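PDB 5UR2: bifunctional protein PutA from Bdellovibrio bacteriovorus, which probably oxidises L-proline to L-glutamate in two steps, joining a flavin-dependent proline dehydrogenase to an NAD+-dependent L-glutamate gamma-semialdehyde dehydrogenase. Local coordinates for residues 492-500 with 522-530; 568-579 with 590-598. All coordinates share one frame; numbering follows the deposited sequence.

Interaction 1 (492-500 with 522-530)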
ATOM      1  N   SER B 492      -5.270 -24.868 -39.924  1.00 30.13           N
ATOM      2  CA  SER B 492      -6.387 -25.199 -39.046  1.00 31.15           C
ATOM      3  C   SER B 492      -7.630 -24.336 -39.296  1.00 36.65           C
ATOM      4  O   SER B 492      -8.663 -24.565 -38.658  1.00 33.27           O
ATOM      5  CB  SER B 492      -5.966 -25.071 -37.575  1.00 29.45           C
ATOM      6  OG  SER B 492      -6.064 -23.730 -37.118  1.00 35.94           O
ATOM      7  N   LEU B 493      -7.564 -23.365 -40.210  1.00 35.73           N
ATOM      8  CA  LEU B 493      -8.686 -22.450 -40.430  1.00 34.40           C
ATOM      9  C   LEU B 493      -9.794 -23.131 -41.217  1.00 33.58           C
ATOM     10  O   LEU B 493      -9.524 -23.984 -42.057  1.00 29.97           O
ATOM     11  CB  LEU B 493      -8.237 -21.183 -41.163  1.00 30.03           C
ATOM     12  CG  LEU B 493      -7.030 -20.463 -40.560  1.00 27.60           C
ATOM     13  CD1 LEU B 493      -6.717 -19.186 -41.319  1.00 26.68           C
ATOM     14  CD2 LEU B 493      -7.194 -20.194 -39.070  1.00 24.58           C
ATOM     15  N   PRO B 494     -11.055 -22.783 -40.929  1.00 34.89           N
ATOM     16  CA  PRO B 494     -11.434 -21.837 -39.887  1.00 29.10           C
ATOM     17  C   PRO B 494     -11.548 -22.524 -38.530  1.00 32.38           C
ATOM     18  O   PRO B 494     -11.842 -23.714 -38.491  1.00 29.83           O
ATOM     19  CB  PRO B 494     -12.792 -21.323 -40.367  1.00 33.57           C
ATOM     20  CG  PRO B 494     -13.394 -22.503 -41.092  1.00 34.73           C
ATOM     21  CD  PRO B 494     -12.221 -23.228 -41.727  1.00 37.02           C
ATOM     22  N   VAL B 495     -11.286 -21.783 -37.451  1.00 29.81           N
ATOM     23  CA  VAL B 495     -11.411 -22.302 -36.092  1.00 24.14           C
ATOM     24  C   VAL B 495     -12.861 -22.164 -35.644  1.00 24.45           C
ATOM     25  O   VAL B 495     -13.425 -21.066 -35.663  1.00 27.26           O
ATOM     26  CB  VAL B 495     -10.460 -21.562 -35.144  1.00 30.50           C
ATOM     27  CG1 VAL B 495     -10.617 -22.071 -33.728  1.00 27.63           C
ATOM     28  CG2 VAL B 495      -9.019 -21.733 -35.636  1.00 25.78           C
ATOM     29  N   ASN B 496     -13.482 -23.285 -35.291  1.00 27.51           N
ATOM     30  CA  ASN B 496     -14.834 -23.289 -34.749  1.00 29.54           C
ATOM     31  C   ASN B 496     -14.770 -23.049 -33.246  1.00 29.22           C
ATOM     32  O   ASN B 496     -14.187 -23.851 -32.514  1.00 33.12           O
ATOM     33  CB  ASN B 496     -15.529 -24.610 -35.059  1.00 29.22           C
ATOM     34  CG  ASN B 496     -15.753 -24.798 -36.533  1.00 34.66           C
ATOM     35  OD1 ASN B 496     -16.641 -24.174 -37.111  1.00 40.88           O
ATOM     36  ND2 ASN B 496     -14.934 -25.644 -37.162  1.00 33.20           N
ATOM     37  N   VAL B 497     -15.360 -21.947 -32.790  1.00 26.91           N
ATOM     38  CA  VAL B 497     -15.282 -21.534 -31.396  1.00 23.37           C
ATOM     39  C   VAL B 497     -16.643 -21.738 -30.753  1.00 24.19           C
ATOM     40  O   VAL B 497     -17.663 -21.265 -31.268  1.00 24.88           O
ATOM     41  CB  VAL B 497     -14.805 -20.080 -31.257  1.00 21.16           C
ATOM     42  CG1 VAL B 497     -14.917 -19.629 -29.806  1.00 19.66           C
ATOM     43  CG2 VAL B 497     -13.342 -19.954 -31.730  1.00 24.56           C
ATOM     44  N   ASN B 498     -16.652 -22.432 -29.625  1.00 23.69           N
ATOM     45  CA  ASN B 498     -17.869 -22.697 -28.880  1.00 25.83           C
ATOM     46  C   ASN B 498     -17.921 -21.832 -27.635  1.00 22.82           C
ATOM     47  O   ASN B 498     -16.897 -21.371 -27.126  1.00 22.91           O
ATOM     48  CB  ASN B 498     -17.962 -24.173 -28.484  1.00 24.26           C
ATOM     49  CG  ASN B 498     -18.248 -25.060 -29.660  1.00 29.78           C
ATOM     50  OD1 ASN B 498     -19.032 -24.693 -30.543  1.00 24.46           O
ATOM     51  ND2 ASN B 498     -17.631 -26.245 -29.685  1.00 30.63           N
ATOM     52  N   ILE B 499     -19.148 -21.606 -27.165  1.00 25.42           N
ATOM     53  CA  ILE B 499     -19.367 -21.073 -25.830  1.00 22.39           C
ATOM     54  C   ILE B 499     -18.931 -22.114 -24.806  1.00 27.32           C
ATOM     55  O   ILE B 499     -19.111 -23.323 -25.016  1.00 26.40           O
ATOM     56  CB  ILE B 499     -20.853 -20.718 -25.664  1.00 25.54           C
ATOM     57  CG1 ILE B 499     -21.303 -19.787 -26.780  1.00 21.49           C
ATOM     58  CG2 ILE B 499     -21.113 -20.086 -24.315  1.00 31.97           C
ATOM     59  CD1 ILE B 499     -22.764 -19.994 -27.163  1.00 30.16           C
ATOM     60  N   VAL B 500     -18.360 -21.666 -23.685  1.00 22.69           N
ATOM     61  CA  VAL B 500     -17.929 -22.589 -22.634  1.00 22.96           C
ATOM     62  C   VAL B 500     -18.472 -22.120 -21.294  1.00 23.05           C
ATOM     63  O   VAL B 500     -18.017 -21.105 -20.759  1.00 24.05           O
ATOM     64  CB  VAL B 500     -16.406 -22.731 -22.563  1.00 23.35           C
ATOM     65  CG1 VAL B 500     -16.066 -23.783 -21.530  1.00 26.09           C
ATOM     66  CG2 VAL B 500     -15.859 -23.120 -23.922  1.00 19.81           C
ATOM     67  N   GLN B 522     -10.596 -14.617 -46.537  1.00 31.22           N
ATOM     68  CA  GLN B 522     -10.271 -15.804 -45.760  1.00 33.14           C
ATOM     69  C   GLN B 522     -10.946 -15.707 -44.392  1.00 34.93           C
ATOM     70  O   GLN B 522     -10.802 -14.694 -43.697  1.00 34.05           O
ATOM     71  CB  GLN B 522      -8.746 -15.933 -45.620  1.00 35.87           C
ATOM     72  CG  GLN B 522      -8.269 -17.119 -44.793  1.00 47.30           C
ATOM     73  CD  GLN B 522      -6.743 -17.222 -44.695  1.00 52.55           C
ATOM     74  OE1 GLN B 522      -6.081 -16.376 -44.089  1.00 44.56           O
ATOM     75  NE2 GLN B 522      -6.183 -18.270 -45.293  1.00 60.35           N
ATOM     76  N   ILE B 523     -11.690 -16.744 -44.013  1.00 31.61           N
ATOM     77  CA  ILE B 523     -12.360 -16.787 -42.715  1.00 27.73           C
ATOM     78  C   ILE B 523     -11.428 -17.415 -41.690  1.00 29.11           C
ATOM     79  O   ILE B 523     -10.969 -18.545 -41.877  1.00 29.20           O
ATOM     80  CB  ILE B 523     -13.677 -17.572 -42.780  1.00 28.56           C
ATOM     81  CG1 ILE B 523     -14.642 -16.966 -43.805  1.00 25.01           C
ATOM     82  CG2 ILE B 523     -14.304 -17.643 -41.398  1.00 31.51           C
ATOM     83  CD1 ILE B 523     -15.948 -17.731 -43.909  1.00 28.89           C
ATOM     84  N   VAL B 524     -11.163 -16.696 -40.597  1.00 25.07           N
ATOM     85  CA  VAL B 524     -10.296 -17.224 -39.544  1.00 25.63           C
ATOM     86  C   VAL B 524     -11.104 -17.945 -38.468  1.00 29.58           C
ATOM     87  O   VAL B 524     -10.710 -19.019 -38.005  1.00 36.76           O
ATOM     88  CB  VAL B 524      -9.437 -16.088 -38.939  1.00 28.45           C
ATOM     89  CG1 VAL B 524      -8.654 -16.594 -37.735  1.00 27.55           C
ATOM     90  CG2 VAL B 524      -8.478 -15.539 -39.992  1.00 30.32           C
ATOM     91  N   GLY B 525     -12.231 -17.382 -38.062  1.00 24.59           N
ATOM     92  CA  GLY B 525     -13.055 -17.982 -37.024  1.00 24.14           C
ATOM     93  C   GLY B 525     -14.522 -18.013 -37.400  1.00 29.99           C
ATOM     94  O   GLY B 525     -15.039 -17.087 -38.034  1.00 23.87           O
ATOM     95  N   LYS B 526     -15.187 -19.087 -37.002  1.00 26.95           N
ATOM     96  CA  LYS B 526     -16.641 -19.187 -37.029  1.00 24.85           C
ATOM     97  C   LYS B 526     -17.100 -19.271 -35.574  1.00 27.76           C
ATOM     98  O   LYS B 526     -16.885 -20.292 -34.911  1.00 33.70           O
ATOM     99  CB  LYS B 526     -17.094 -20.393 -37.857  1.00 23.90           C
ATOM    100  CG  LYS B 526     -16.805 -20.243 -39.349  1.00 27.74           C
ATOM    101  CD  LYS B 526     -17.264 -21.454 -40.164  1.00 35.88           C
ATOM    102  CE  LYS B 526     -17.885 -21.056 -41.497  1.00 44.33           C
ATOM    103  NZ  LYS B 526     -18.845 -19.927 -41.381  1.00 50.86           N
ATOM    104  N   ILE B 527     -17.713 -18.195 -35.076  1.00 26.07           N
ATOM    105  CA  ILE B 527     -17.948 -18.008 -33.642  1.00 28.65           C
ATOM    106  C   ILE B 527     -19.405 -18.288 -33.317  1.00 30.91           C
ATOM    107  O   ILE B 527     -20.296 -17.619 -33.847  1.00 30.01           O
ATOM    108  CB  ILE B 527     -17.592 -16.584 -33.186  1.00 28.26           C
ATOM    109  CG1 ILE B 527     -16.264 -16.109 -33.791  1.00 25.27           C
ATOM    110  CG2 ILE B 527     -17.656 -16.499 -31.665  1.00 20.29           C
ATOM    111  CD1 ILE B 527     -15.081 -16.984 -33.470  1.00 25.05           C
ATOM    112  N   GLN B 528     -19.647 -19.238 -32.411  1.00 33.33           N
ATOM    113  CA  GLN B 528     -20.970 -19.392 -31.806  1.00 31.72           C
ATOM    114  C   GLN B 528     -21.265 -18.157 -30.958  1.00 32.90           C
ATOM    115  O   GLN B 528     -20.570 -17.909 -29.967  1.00 32.81           O
ATOM    116  CB  GLN B 528     -21.019 -20.647 -30.920  1.00 28.25           C
ATOM    117  CG  GLN B 528     -20.799 -21.990 -31.632  1.00 30.40           C
ATOM    118  CD  GLN B 528     -21.945 -22.367 -32.578  1.00 28.32           C
ATOM    119  OE1 GLN B 528     -23.126 -22.146 -32.276  1.00 28.83           O
ATOM    120  NE2 GLN B 528     -21.595 -22.930 -33.730  1.00 23.89           N
ATOM    121  N   MET B 529     -22.302 -17.399 -31.322  1.00 31.30           N
ATOM    122  CA  MET B 529     -22.664 -16.160 -30.638  1.00 28.39           C
ATOM    123  C   MET B 529     -23.813 -16.449 -29.681  1.00 34.42           C
ATOM    124  O   MET B 529     -24.905 -16.832 -30.113  1.00 34.42           O
ATOM    125  CB  MET B 529     -23.048 -15.072 -31.637  1.00 28.96           C
ATOM    126  CG  MET B 529     -21.963 -14.776 -32.673  1.00 28.81           C
ATOM    127  SD  MET B 529     -20.461 -14.094 -31.931  1.00 29.07           S
ATOM    128  CE  MET B 529     -20.766 -12.343 -32.130  1.00 32.59           C
ATOM    129  N   ALA B 530     -23.570 -16.245 -28.392  1.00 27.01           N
ATOM    130  CA  ALA B 530     -24.470 -16.748 -27.370  1.00 27.17           C
ATOM    131  C   ALA B 530     -25.799 -15.998 -27.342  1.00 27.12           C
ATOM    132  O   ALA B 530     -25.884 -14.819 -27.687  1.00 31.95           O
ATOM    133  CB  ALA B 530     -23.797 -16.649 -26.004  1.00 24.12           C
TER

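Interaction 2 (568-579 with 590-598)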
ATOM      1  N   MET B 568       0.966 -20.344 -21.111  1.00 19.38           N
ATOM      2  CA  MET B 568       1.192 -19.297 -22.104  1.00 19.13           C
ATOM      3  C   MET B 568       2.644 -19.293 -22.573  1.00 21.62           C
ATOM      4  O   MET B 568       2.918 -19.123 -23.769  1.00 16.40           O
ATOM      5  CB  MET B 568       0.844 -17.924 -21.541  1.00 16.20           C
ATOM      6  CG  MET B 568      -0.634 -17.608 -21.351  1.00 19.72           C
ATOM      7  SD  MET B 568      -0.757 -15.984 -20.504  1.00 23.34           S
ATOM      8  CE  MET B 568      -2.546 -15.773 -20.490  1.00 21.85           C
ATOM      9  N   THR B 569       3.588 -19.471 -21.641  1.00 18.18           N
ATOM     10  CA  THR B 569       4.998 -19.499 -22.015  1.00 18.23           C
ATOM     11  C   THR B 569       5.299 -20.676 -22.944  1.00 19.76           C
ATOM     12  O   THR B 569       6.002 -20.525 -23.947  1.00 21.89           O
ATOM     13  CB  THR B 569       5.856 -19.553 -20.748  1.00 22.18           C
ATOM     14  OG1 THR B 569       5.532 -18.445 -19.898  1.00 25.12           O
ATOM     15  CG2 THR B 569       7.352 -19.533 -21.081  1.00 19.70           C
ATOM     16  N   ARG B 570       4.751 -21.852 -22.634  1.00 20.03           N
ATOM     17  CA  ARG B 570       4.959 -23.025 -23.476  1.00 19.65           C
ATOM     18  C   ARG B 570       4.362 -22.830 -24.872  1.00 23.70           C
ATOM     19  O   ARG B 570       4.947 -23.263 -25.871  1.00 22.27           O
ATOM     20  CB  ARG B 570       4.345 -24.244 -22.791  1.00 23.25           C
ATOM     21  CG  ARG B 570       4.453 -25.554 -23.570  1.00 25.22           C
ATOM     22  CD  ARG B 570       3.433 -26.557 -23.006  1.00 19.84           C
ATOM     23  NE  ARG B 570       2.064 -26.237 -23.427  1.00 23.56           N
ATOM     24  CZ  ARG B 570       0.967 -26.690 -22.821  1.00 23.55           C
ATOM     25  NH1 ARG B 570       1.076 -27.461 -21.748  1.00 27.47           N
ATOM     26  NH2 ARG B 570      -0.235 -26.379 -23.285  1.00 18.57           N
ATOM     27  N   ASP B 571       3.184 -22.209 -24.970  1.00 18.04           N
ATOM     28  CA  ASP B 571       2.499 -22.117 -26.254  1.00 17.90           C
ATOM     29  C   ASP B 571       2.756 -20.781 -26.957  1.00 24.88           C
ATOM     30  O   ASP B 571       1.967 -20.367 -27.815  1.00 28.94           O
ATOM     31  CB  ASP B 571       1.005 -22.371 -26.061  1.00 22.42           C
ATOM     32  CG  ASP B 571       0.712 -23.833 -25.677  1.00 25.94           C
ATOM     33  OD1 ASP B 571       1.653 -24.635 -25.711  1.00 23.06           O
ATOM     34  OD2 ASP B 571      -0.438 -24.189 -25.338  1.00 25.11           O
ATOM     35  N   ARG B 572       3.874 -20.124 -26.637  1.00 21.28           N
ATOM     36  CA  ARG B 572       4.114 -18.757 -27.083  1.00 28.04           C
ATOM     37  C   ARG B 572       3.902 -18.582 -28.583  1.00 27.66           C
ATOM     38  O   ARG B 572       3.173 -17.682 -29.009  1.00 22.37           O
ATOM     39  CB  ARG B 572       5.524 -18.321 -26.694  1.00 26.66           C
ATOM     40  CG  ARG B 572       5.672 -16.823 -26.766  1.00 35.96           C
ATOM     41  CD  ARG B 572       7.107 -16.412 -26.705  1.00 38.17           C
ATOM     42  NE  ARG B 572       7.260 -14.987 -26.440  1.00 36.63           N
ATOM     43  CZ  ARG B 572       7.673 -14.486 -25.280  1.00 35.79           C
ATOM     44  NH1 ARG B 572       7.963 -15.294 -24.265  1.00 35.21           N
ATOM     45  NH2 ARG B 572       7.808 -13.176 -25.139  1.00 31.58           N
ATOM     46  N   PHE B 573       4.519 -19.441 -29.402  1.00 15.17           N
ATOM     47  CA  PHE B 573       4.454 -19.249 -30.847  1.00 22.31           C
ATOM     48  C   PHE B 573       3.048 -19.489 -31.385  1.00 23.18           C
ATOM     49  O   PHE B 573       2.595 -18.779 -32.296  1.00 20.81           O
ATOM     50  CB  PHE B 573       5.471 -20.163 -31.539  1.00 27.99           C
ATOM     51  CG  PHE B 573       6.886 -19.734 -31.309  1.00 26.61           C
ATOM     52  CD1 PHE B 573       7.446 -18.733 -32.079  1.00 20.40           C
ATOM     53  CD2 PHE B 573       7.629 -20.280 -30.280  1.00 25.78           C
ATOM     54  CE1 PHE B 573       8.734 -18.304 -31.846  1.00 18.52           C
ATOM     55  CE2 PHE B 573       8.925 -19.863 -30.045  1.00 29.66           C
ATOM     56  CZ  PHE B 573       9.481 -18.871 -30.827  1.00 22.84           C
ATOM     57  N   LYS B 574       2.338 -20.479 -30.836  1.00 19.37           N
ATOM     58  CA  LYS B 574       0.969 -20.725 -31.279  1.00 24.93           C
ATOM     59  C   LYS B 574       0.072 -19.530 -30.943  1.00 18.62           C
ATOM     60  O   LYS B 574      -0.812 -19.155 -31.728  1.00 23.05           O
ATOM     61  CB  LYS B 574       0.463 -22.026 -30.641  1.00 32.31           C
ATOM     62  CG  LYS B 574      -0.854 -22.559 -31.184  1.00 45.01           C
ATOM     63  CD  LYS B 574      -1.253 -23.878 -30.508  1.00 53.12           C
ATOM     64  CE  LYS B 574      -2.562 -24.454 -31.094  1.00 58.98           C
ATOM     65  NZ  LYS B 574      -3.793 -23.700 -30.682  1.00 60.46           N
ATOM     66  N   LEU B 575       0.332 -18.884 -29.800  1.00 21.29           N
ATOM     67  CA  LEU B 575      -0.446 -17.718 -29.390  1.00 23.56           C
ATOM     68  C   LEU B 575      -0.136 -16.511 -30.261  1.00 19.29           C
ATOM     69  O   LEU B 575      -1.038 -15.733 -30.585  1.00 16.73           O
ATOM     70  CB  LEU B 575      -0.187 -17.401 -27.916  1.00 21.68           C
ATOM     71  CG  LEU B 575      -0.663 -18.485 -26.949  1.00 23.32           C
ATOM     72  CD1 LEU B 575      -0.215 -18.216 -25.513  1.00 14.61           C
ATOM     73  CD2 LEU B 575      -2.182 -18.594 -27.043  1.00 15.25           C
ATOM     74  N   ILE B 576       1.128 -16.327 -30.644  1.00 20.56           N
ATOM     75  CA  ILE B 576       1.458 -15.240 -31.563  1.00 22.53           C
ATOM     76  C   ILE B 576       0.731 -15.429 -32.883  1.00 21.66           C
ATOM     77  O   ILE B 576       0.075 -14.511 -33.394  1.00 22.88           O
ATOM     78  CB  ILE B 576       2.976 -15.145 -31.785  1.00 16.83           C
ATOM     79  CG1 ILE B 576       3.667 -14.677 -30.515  1.00 21.31           C
ATOM     80  CG2 ILE B 576       3.285 -14.201 -32.943  1.00 15.75           C
ATOM     81  CD1 ILE B 576       5.192 -14.725 -30.599  1.00 17.97           C
ATOM     82  N   ALA B 577       0.825 -16.634 -33.444  1.00 16.38           N
ATOM     83  CA  ALA B 577       0.252 -16.872 -34.764  1.00 22.50           C
ATOM     84  C   ALA B 577      -1.234 -16.530 -34.792  1.00 23.70           C
ATOM     85  O   ALA B 577      -1.714 -15.924 -35.760  1.00 21.14           O
ATOM     86  CB  ALA B 577       0.490 -18.322 -35.193  1.00 21.46           C
ATOM     87  N   THR B 578      -1.965 -16.856 -33.717  1.00 20.46           N
ATOM     88  CA  THR B 578      -3.396 -16.551 -33.686  1.00 20.25           C
ATOM     89  C   THR B 578      -3.645 -15.049 -33.790  1.00 25.61           C
ATOM     90  O   THR B 578      -4.572 -14.600 -34.484  1.00 28.24           O
ATOM     91  CB  THR B 578      -4.034 -17.091 -32.408  1.00 20.75           C
ATOM     92  OG1 THR B 578      -3.717 -18.474 -32.270  1.00 26.22           O
ATOM     93  CG2 THR B 578      -5.593 -16.899 -32.450  1.00 21.54           C
ATOM     94  N   GLN B 579      -2.853 -14.265 -33.070  1.00 19.53           N
ATOM     95  CA  GLN B 579      -3.005 -12.817 -33.108  1.00 19.61           C
ATOM     96  C   GLN B 579      -2.579 -12.250 -34.455  1.00 17.77           C
ATOM     97  O   GLN B 579      -3.186 -11.293 -34.951  1.00 22.50           O
ATOM     98  CB  GLN B 579      -2.203 -12.179 -31.982  1.00 16.71           C
ATOM     99  CG  GLN B 579      -2.593 -12.686 -30.631  1.00 21.17           C
ATOM    100  CD  GLN B 579      -2.187 -11.719 -29.554  1.00 24.57           C
ATOM    101  OE1 GLN B 579      -1.817 -10.582 -29.853  1.00 24.39           O
ATOM    102  NE2 GLN B 579      -2.232 -12.160 -28.299  1.00 24.32           N
ATOM    103  N   ALA B 590       2.435  -8.854 -31.637  1.00 23.98           N
ATOM    104  CA  ALA B 590       1.788 -10.020 -31.052  1.00 15.31           C
ATOM    105  C   ALA B 590       2.653 -10.640 -29.951  1.00 23.70           C
ATOM    106  O   ALA B 590       2.131 -11.076 -28.920  1.00 22.95           O
ATOM    107  CB  ALA B 590       1.482 -11.048 -32.140  1.00 15.65           C
ATOM    108  N   ASP B 591       3.975 -10.722 -30.168  1.00 21.44           N
ATOM    109  CA  ASP B 591       4.878 -11.258 -29.141  1.00 23.30           C
ATOM    110  C   ASP B 591       4.833 -10.418 -27.869  1.00 22.90           C
ATOM    111  O   ASP B 591       4.777 -10.956 -26.756  1.00 22.11           O
ATOM    112  CB  ASP B 591       6.315 -11.327 -29.668  1.00 22.55           C
ATOM    113  CG  ASP B 591       7.305 -11.827 -28.616  1.00 22.25           C
ATOM    114  OD1 ASP B 591       7.008 -12.806 -27.901  1.00 24.24           O
ATOM    115  OD2 ASP B 591       8.376 -11.216 -28.491  1.00 28.53           O
ATOM    116  N   GLY B 592       4.891  -9.095 -28.021  1.00 17.74           N
ATOM    117  CA  GLY B 592       4.725  -8.223 -26.873  1.00 18.63           C
ATOM    118  C   GLY B 592       3.395  -8.444 -26.174  1.00 21.11           C
ATOM    119  O   GLY B 592       3.308  -8.320 -24.946  1.00 16.99           O
ATOM    120  N   ASP B 593       2.347  -8.784 -26.943  1.00 18.82           N
ATOM    121  CA  ASP B 593       1.039  -9.061 -26.347  1.00 17.39           C
ATOM    122  C   ASP B 593       1.089 -10.284 -25.439  1.00 22.88           C
ATOM    123  O   ASP B 593       0.539 -10.268 -24.330  1.00 21.25           O
ATOM    124  CB  ASP B 593      -0.022  -9.249 -27.434  1.00 14.60           C
ATOM    125  CG  ASP B 593      -1.449  -8.966 -26.914  1.00 35.76           C
ATOM    126  OD1 ASP B 593      -1.860  -7.796 -26.945  1.00 39.62           O
ATOM    127  OD2 ASP B 593      -2.140  -9.894 -26.434  1.00 31.57           O
ATOM    128  N   ILE B 594       1.738 -11.357 -25.895  1.00 19.71           N
ATOM    129  CA  ILE B 594       1.877 -12.548 -25.059  1.00 18.40           C
ATOM    130  C   ILE B 594       2.682 -12.225 -23.803  1.00 22.04           C
ATOM    131  O   ILE B 594       2.344 -12.671 -22.692  1.00 18.22           O
ATOM    132  CB  ILE B 594       2.524 -13.700 -25.848  1.00 17.30           C
ATOM    133  CG1 ILE B 594       1.868 -13.870 -27.222  1.00 24.98           C
ATOM    134  CG2 ILE B 594       2.462 -14.972 -25.052  1.00 23.31           C
ATOM    135  CD1 ILE B 594       0.363 -13.954 -27.205  1.00 22.64           C
ATOM    136  N   GLY B 595       3.766 -11.456 -23.957  1.00 16.02           N
ATOM    137  CA  GLY B 595       4.571 -11.107 -22.793  1.00 16.86           C
ATOM    138  C   GLY B 595       3.778 -10.324 -21.760  1.00 15.84           C
ATOM    139  O   GLY B 595       3.876 -10.578 -20.555  1.00 21.09           O
ATOM    140  N   GLU B 596       2.982  -9.362 -22.221  1.00 17.03           N
ATOM    141  CA  GLU B 596       2.149  -8.596 -21.302  1.00 16.48           C
ATOM    142  C   GLU B 596       1.135  -9.498 -20.601  1.00 17.14           C
ATOM    143  O   GLU B 596       0.899  -9.342 -19.396  1.00 15.16           O
ATOM    144  CB  GLU B 596       1.458  -7.449 -22.051  1.00 15.90           C
ATOM    145  CG  GLU B 596       0.704  -6.446 -21.147  1.00 26.25           C
ATOM    146  CD  GLU B 596       0.049  -5.289 -21.921  1.00 31.83           C
ATOM    147  OE1 GLU B 596      -1.097  -4.945 -21.611  1.00 41.66           O
ATOM    148  OE2 GLU B 596       0.675  -4.708 -22.820  1.00 36.36           O
ATOM    149  N   ALA B 597       0.550 -10.469 -21.328  1.00 17.43           N
ATOM    150  CA  ALA B 597      -0.421 -11.371 -20.706  1.00 16.04           C
ATOM    151  C   ALA B 597       0.229 -12.199 -19.614  1.00 17.12           C
ATOM    152  O   ALA B 597      -0.331 -12.358 -18.524  1.00 16.26           O
ATOM    153  CB  ALA B 597      -1.067 -12.299 -21.746  1.00 15.17           C
ATOM    154  N   ILE B 598       1.415 -12.730 -19.891  1.00 16.79           N
ATOM    155  CA  ILE B 598       2.161 -13.460 -18.873  1.00 21.51           C
ATOM    156  C   ILE B 598       2.472 -12.547 -17.694  1.00 18.82           C
ATOM    157  O   ILE B 598       2.340 -12.941 -16.528  1.00 15.95           O
ATOM    158  CB  ILE B 598       3.434 -14.047 -19.502  1.00 13.54           C
ATOM    159  CG1 ILE B 598       3.035 -15.130 -20.497  1.00 13.26           C
ATOM    160  CG2 ILE B 598       4.433 -14.587 -18.423  1.00 12.99           C
ATOM    161  CD1 ILE B 598       4.158 -15.521 -21.469  1.00 24.46           C
TER

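Interaction 1 (492-500 with 522-530)
Val497 and Ile527 lie side by side and point the same way, on the sheet face that packs against helix 671-684. The bend in Ile527 at chi2 (-58°) carries CD1 across to Val497, 3.8 Å from its CB. Their strands, 495-497 and 523-528, are the central, parallel pair of a mixed four-stranded sheet flanked by antiparallel strands 504-506 and 511-516. They run 19° apart, and four nearly straight backbone bonds pair them, among them Val495 N to Val524 O at 2.9 Å and Gln528 N to Val497 O at 3.1 Å. Val524 and Gly525 both face Arg514 of strand 511-516, a classic beta bulge on the other edge of the same strand.

On the opposite face Asn496 and Lys526 again run alongside each other, with Asn496 OD1 3.9 Å from Lys526 CB. The lysine passes Pro494 CG with its CD at 4.1 Å and delivers NZ to a salt bridge with Asp513. Asn498 and Gln528 are also neighbours, but their amide planes stand 51° apart, and Asn498 OD1 meets the aliphatic CG of Gln528 at 3.4 Å. Asn498 ND2 bonds to Glu505, and Gln528 OE1 to the backbone N of Ser508 and Gly509. Leu493 crosses Gln522 at about a right angle, its CD1 meeting CD of an amide whose OE1 is bonded to Asn516 ND2.

The chemistry implies a division of labour: backbone bonds set the register, aliphatic groups pack over the sheet faces, and polar ends join the flanking chain.

Interaction 2 (568-579 with 590-598)
Ile594 of helix 587-611 enters as a knob into the hole formed by Arg572, Leu575, Ile576 and Gln579 of helix 572-583, a helix-helix packing within the aldehyde dehydrogenase part of the chain. The axes of segments 572-579 and 590-598 approach to 8.8 Å and are inclined at 124°, so the chains run more antiparallel than parallel.

Gln579 can be traced outward along one edge of this hole. Its CB lies 3.9 Å from CB of Ala590. An extended chain beyond CG (chi2 -159°) then takes the amide across Asp593 at about a right angle. There OE1 sits 3.3 Å from Asp593 CB, while NE2 touches Ile594 CD1 and donates a hydrogen bond to Asp593 OD2 at 2.9 Å. The donor stands 45° out of the carboxylate plane. The same oxygen also accepts from the backbone N of Leu645 and of Ala646, and OD1 pairs with Lys585, so the buried carboxylate is held by several partners. The side chain of Asp593 is about 11 Å from that of Glu746, a predicted active-site residue.

Across the hole, Arg572 reaches out fully extended and forms a salt bridge with Asp591, gripping it side-on, two N-H groups bonded to one oxygen: NE lies 2.6 Å and NH2 2.9 Å from Asp591 OD1, close to the guanidinium plane. Asp591 OD2 in turn accepts from Leu471 N, and Arg572 NH1 forms a salt bridge with Glu468, which fixes the chain around 468-471 against both helices. One turn further along the second helix, Ile598 is passed by Met568 in the opposite direction, and Met568 SD comes to rest 3.9 Å from CB of Ala597.

In the fold
From the N terminus, the N-terminal domain and then the flavin-bearing barrel precede both contacts. Helix 476-491 leads into 492-500, and interaction 1 closes a loop of 21 residues holding strands 504-506 and 511-516. The chain then passes through helix 532-549 and into helix 554-570, whose last turn opens interaction 2; that contact closes a shorter loop of 10 residues, seven of them helical. The two loops are in series, neither nested nor crossed. The centres of interactions 1 and 2 are 19 Å apart. The nearest atoms of interactions 1 and 2 are about 6 Å apart, without touching. Helix 671-684 receives side chains from both, linking sheet and helices, while helix 476-491 packs on Phe573 and Ile576 of interaction 2.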